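Local coordinates for N-isopropylammelide isopropylaminohydrolase (PDB 6NBO), which is a hydrolase of the amidohydrolase family, built on a TIM-barrel fold that holds two zinc ions, at residues A107-A110 with L111-F115; A133-R136 with H137-V141. All blocks are in the same frame, centred on the assembly; numbering follows the deposited sequence.

Contact 1 (A107-A110 with L111-F115)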
loop_
_atom_site.group_PDB
_atom_site.type_symbol
_atom_site.label_atom_id
_atom_site.label_comp_id
_atom_site.label_asym_id
_atom_site.label_seq_id
_atom_site.Cartn_x
_atom_site.Cartn_y
_atom_site.Cartn_z
ATOM N N ALA A 107 17.170 -1.836 6.600
ATOM C CA ALA A 107 16.209 -2.769 6.032
ATOM C C ALA A 107 15.130 -2.037 5.247
ATOM O O ALA A 107 14.860 -2.378 4.089
ATOM C CB ALA A 107 15.586 -3.615 7.141
ATOM N N SER A 108 14.486 -1.041 5.869
ATOM C CA SER A 108 13.416 -0.321 5.184
ATOM C C SER A 108 13.938 0.388 3.944
ATOM O O SER A 108 13.248 0.448 2.919
ATOM C CB SER A 108 12.740 0.685 6.123
ATOM O OG SER A 108 13.652 1.665 6.608
ATOM N N LEU A 109 15.152 0.934 4.015
ATOM C CA LEU A 109 15.703 1.637 2.859
ATOM C C LEU A 109 15.967 0.669 1.715
ATOM O O LEU A 109 15.556 0.913 0.578
ATOM C CB LEU A 109 16.981 2.375 3.248
ATOM C CG LEU A 109 17.664 3.188 2.141
ATOM C CD1 LEU A 109 16.688 4.173 1.493
ATOM C CD2 LEU A 109 18.855 3.921 2.719
ATOM N N ALA A 110 16.618 -0.457 2.011
ATOM C CA ALA A 110 16.870 -1.473 0.994
ATOM C C ALA A 110 15.571 -1.962 0.357
ATOM O O ALA A 110 15.473 -2.070 -0.872
ATOM C CB ALA A 110 17.646 -2.641 1.610
ATOM N N LEU A 111 14.552 -2.263 1.175
ATOM C CA LEU A 111 13.300 -2.761 0.600
ATOM C C LEU A 111 12.576 -1.678 -0.198
ATOM O O LEU A 111 12.058 -1.950 -1.288
ATOM C CB LEU A 111 12.385 -3.324 1.695
ATOM C CG LEU A 111 11.003 -3.800 1.222
ATOM C CD1 LEU A 111 11.102 -4.776 0.045
ATOM C CD2 LEU A 111 10.181 -4.410 2.375
ATOM N N ALA A 112 12.517 -0.453 0.325
ATOM C CA ALA A 112 11.874 0.623 -0.431
ATOM C C ALA A 112 12.609 0.886 -1.740
ATOM O O ALA A 112 11.983 1.179 -2.767
ATOM C CB ALA A 112 11.800 1.897 0.404
ATOM N N ARG A 113 13.939 0.771 -1.730
ATOM C CA ARG A 113 14.673 0.920 -2.982
ATOM C C ARG A 113 14.379 -0.227 -3.943
ATOM O O ARG A 113 14.320 -0.013 -5.161
ATOM C CB ARG A 113 16.169 1.051 -2.689
ATOM C CG ARG A 113 16.538 2.491 -2.341
ATOM C CD ARG A 113 18.008 2.695 -2.030
ATOM N NE ARG A 113 18.325 4.118 -2.032
ATOM C CZ ARG A 113 19.338 4.658 -1.377
ATOM N NH1 ARG A 113 20.144 3.892 -0.656
ATOM N NH2 ARG A 113 19.544 5.966 -1.442
ATOM N N ALA A 114 14.174 -1.443 -3.426
ATOM C CA ALA A 114 13.771 -2.549 -4.296
ATOM C C ALA A 114 12.373 -2.319 -4.864
ATOM O O ALA A 114 12.105 -2.653 -6.030
ATOM C CB ALA A 114 13.820 -3.877 -3.530
ATOM N N PHE A 115 11.462 -1.786 -4.051
ATOM C CA PHE A 115 10.161 -1.372 -4.572
ATOM C C PHE A 115 10.332 -0.401 -5.743
ATOM O O PHE A 115 9.764 -0.601 -6.824
ATOM C CB PHE A 115 9.339 -0.727 -3.454
ATOM C CG PHE A 115 8.482 -1.707 -2.662
ATOM C CD1 PHE A 115 7.354 -2.283 -3.235
ATOM C CD2 PHE A 115 8.789 -2.019 -1.344
ATOM C CE1 PHE A 115 6.543 -3.156 -2.513
ATOM C CE2 PHE A 115 7.975 -2.905 -0.604
ATOM C CZ PHE A 115 6.862 -3.474 -1.197
#

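Contact 2 (A133-R136 with H137-V141)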
loop_
_atom_site.group_PDB
_atom_site.type_symbol
_atom_site.label_atom_id
_atom_site.label_comp_id
_atom_site.label_asym_id
_atom_site.label_seq_id
_atom_site.Cartn_x
_atom_site.Cartn_y
_atom_site.Cartn_z
ATOM N N ALA A 133 9.775 -0.383 22.203
ATOM C CA ALA A 133 10.759 0.334 21.412
ATOM C C ALA A 133 10.540 1.836 21.367
ATOM O O ALA A 133 11.428 2.552 20.896
ATOM C CB ALA A 133 10.766 -0.197 19.970
ATOM N N GLY A 134 9.393 2.335 21.818
ATOM C CA GLY A 134 9.155 3.761 21.687
ATOM C C GLY A 134 8.961 4.130 20.229
ATOM O O GLY A 134 8.333 3.401 19.452
ATOM N N LEU A 135 9.499 5.282 19.847
ATOM C CA LEU A 135 9.445 5.730 18.460
ATOM C C LEU A 135 10.661 5.288 17.643
ATOM O O LEU A 135 10.899 5.836 16.563
ATOM C CB LEU A 135 9.320 7.258 18.407
ATOM C CG LEU A 135 8.134 7.879 19.163
ATOM C CD1 LEU A 135 8.063 9.393 18.930
ATOM C CD2 LEU A 135 6.824 7.206 18.783
ATOM N N ARG A 136 11.440 4.316 18.129
ATOM C CA ARG A 136 12.687 3.992 17.437
ATOM C C ARG A 136 12.433 3.495 16.017
ATOM O O ARG A 136 13.140 3.893 15.083
ATOM C CB ARG A 136 13.503 2.962 18.219
ATOM C CG ARG A 136 14.697 2.480 17.400
ATOM C CD ARG A 136 15.820 1.944 18.244
ATOM N NE ARG A 136 15.369 1.127 19.364
ATOM C CZ ARG A 136 14.898 -0.113 19.258
ATOM N NH1 ARG A 136 14.544 -0.776 20.355
ATOM N NH2 ARG A 136 14.770 -0.684 18.065
ATOM N N HIS A 137 11.449 2.609 15.833
ATOM C CA HIS A 137 11.155 2.137 14.481
ATOM C C HIS A 137 10.640 3.274 13.610
ATOM O O HIS A 137 11.005 3.381 12.433
ATOM C CB HIS A 137 10.129 1.000 14.507
ATOM C CG HIS A 137 10.489 -0.132 15.420
ATOM N ND1 HIS A 137 11.697 -0.793 15.357
ATOM C CD2 HIS A 137 9.788 -0.728 16.416
ATOM C CE1 HIS A 137 11.728 -1.741 16.278
ATOM N NE2 HIS A 137 10.582 -1.723 16.933
ATOM N N LEU A 138 9.770 4.119 14.165
ATOM C CA LEU A 138 9.285 5.280 13.425
ATOM C C LEU A 138 10.439 6.160 12.955
ATOM O O LEU A 138 10.498 6.549 11.782
ATOM C CB LEU A 138 8.319 6.082 14.297
ATOM C CG LEU A 138 7.809 7.353 13.625
ATOM C CD1 LEU A 138 7.035 6.986 12.348
ATOM C CD2 LEU A 138 6.941 8.161 14.599
ATOM N N HIS A 139 11.365 6.491 13.858
ATOM C CA HIS A 139 12.484 7.353 13.480
ATOM C C HIS A 139 13.313 6.739 12.354
ATOM O O HIS A 139 13.779 7.455 11.461
ATOM C CB HIS A 139 13.371 7.649 14.695
ATOM C CG HIS A 139 12.751 8.596 15.681
ATOM N ND1 HIS A 139 12.095 9.747 15.300
ATOM C CD2 HIS A 139 12.687 8.560 17.035
ATOM C CE1 HIS A 139 11.642 10.373 16.373
ATOM N NE2 HIS A 139 11.991 9.675 17.437
ATOM N N ARG A 140 13.513 5.415 12.377
ATOM C CA ARG A 140 14.283 4.780 11.306
ATOM C C ARG A 140 13.558 4.862 9.966
ATOM O O ARG A 140 14.180 5.128 8.931
ATOM C CB ARG A 140 14.591 3.323 11.659
ATOM C CG ARG A 140 15.415 3.127 12.946
ATOM C CD ARG A 140 16.835 3.688 12.847
ATOM N NE ARG A 140 16.888 5.150 12.888
ATOM C CZ ARG A 140 16.956 5.878 13.999
ATOM N NH1 ARG A 140 16.995 7.204 13.916
ATOM N NH2 ARG A 140 16.982 5.288 15.189
ATOM N N VAL A 141 12.244 4.628 9.961
ATOM C CA VAL A 141 11.500 4.737 8.709
ATOM C C VAL A 141 11.410 6.189 8.258
ATOM O O VAL A 141 11.458 6.471 7.052
ATOM C CB VAL A 141 10.110 4.090 8.866
ATOM C CG1 VAL A 141 9.282 4.278 7.589
ATOM C CG2 VAL A 141 10.274 2.602 9.183
HETATM O O HOH W 1 8.570 3.016 16.714
HETATM O O HOH W 2 14.669 -0.169 14.741
#

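Contact 1 (A107-A110 with L111-F115)
L109 and R113, one helical turn apart, carry this contact. The arginine guanidinium runs over the leucine's branched end, the two side chains crossing at a slant. L109 CD1 lies on one face of the guanidinium, 3.8 Å above its plane and displaced toward the rim. L109 CD2 comes up to R113 NH1 at 3.6 Å. The leucine points its first bond away from the next turn, but with CG anti to the backbone N (chi1 -179°) its methyls swing back toward the arginine. R113 stays extended from CG to NE, and its CG passes L109 O at 3.5 Å. Beneath them the backbone is regular helix. R113 N donates to L109 O at 2.8 Å, and A112 N donates to S108 O at 2.8 Å. Elsewhere on the helix, L111 packs on L68 and T71, and F115 on T120 and I123 of strand 120-128. S108 OG bonds chiefly to A104 O and also meets T144 OG1 of helix 136-147, where L109 touches T144 and T147. The L109-R113 pairing is therefore apolar over a charged plane: the methyls pack on the guanidinium's face without using its N-H groups.

Contact 2 (A133-R136 with H137-V141)
L135 O receives H139 N at 2.8 Å, a nearly straight bond (167°) that closes the first turn of helix 136-147. The H139 ring lies obliquely by the same oxygen, with CD2 at 3.3 Å, and its NE2 is 3.7 Å from L135 CB. R140 N donates to R136 O at 3.1 Å. H137 turns back over the preceding loop. Its CG stands anti to the carbonyl carbon (chi1 -53°), which brings NE2 within 3.4 Å of A133 CB. The R136 side chain passes obliquely by this ring, NH2 3.7 Å from H137 CE1, with the guanidinium and ring planes 80° apart. Water 2 lies in the guanidinium plane at its edge, weakly bonded to R136 NH2, and also bonds H137 ND1 at 3.1 Å. Water 1 donates to G134 O and accepts from L138 N at 3.0 Å, joining the turn to the helix start. R140 pairs with D143 in a salt bridge. L135 and L138 pack on A177 of helix 170-180, and H137 touches V127 and D128 of strand 120-128. A type II' beta turn from A133 to R136 leads into the helix, with L135 at the N-cap: a strand-to-helix connection of a TIM barrel.

Helix 104-117 comes first along the chain and holds the whole of contact 1. Strand 120-128 follows, then the loop that reaches contact 2 at the start of helix 136-147. The contacts are in series, neither nested nor crossed. Both are local: contact 1 spans successive helical turns, whereas contact 2 closes the turn that opens a helix. Their centres are 16 Å apart, yet the two helices meet where S108 OG lies 4.2 Å from R140 O. F115 and H137 both reach strand 120-128, so the two helices share this barrel strand. Beyond it, contact 2 also leans on strand 153-159 and helix 170-180.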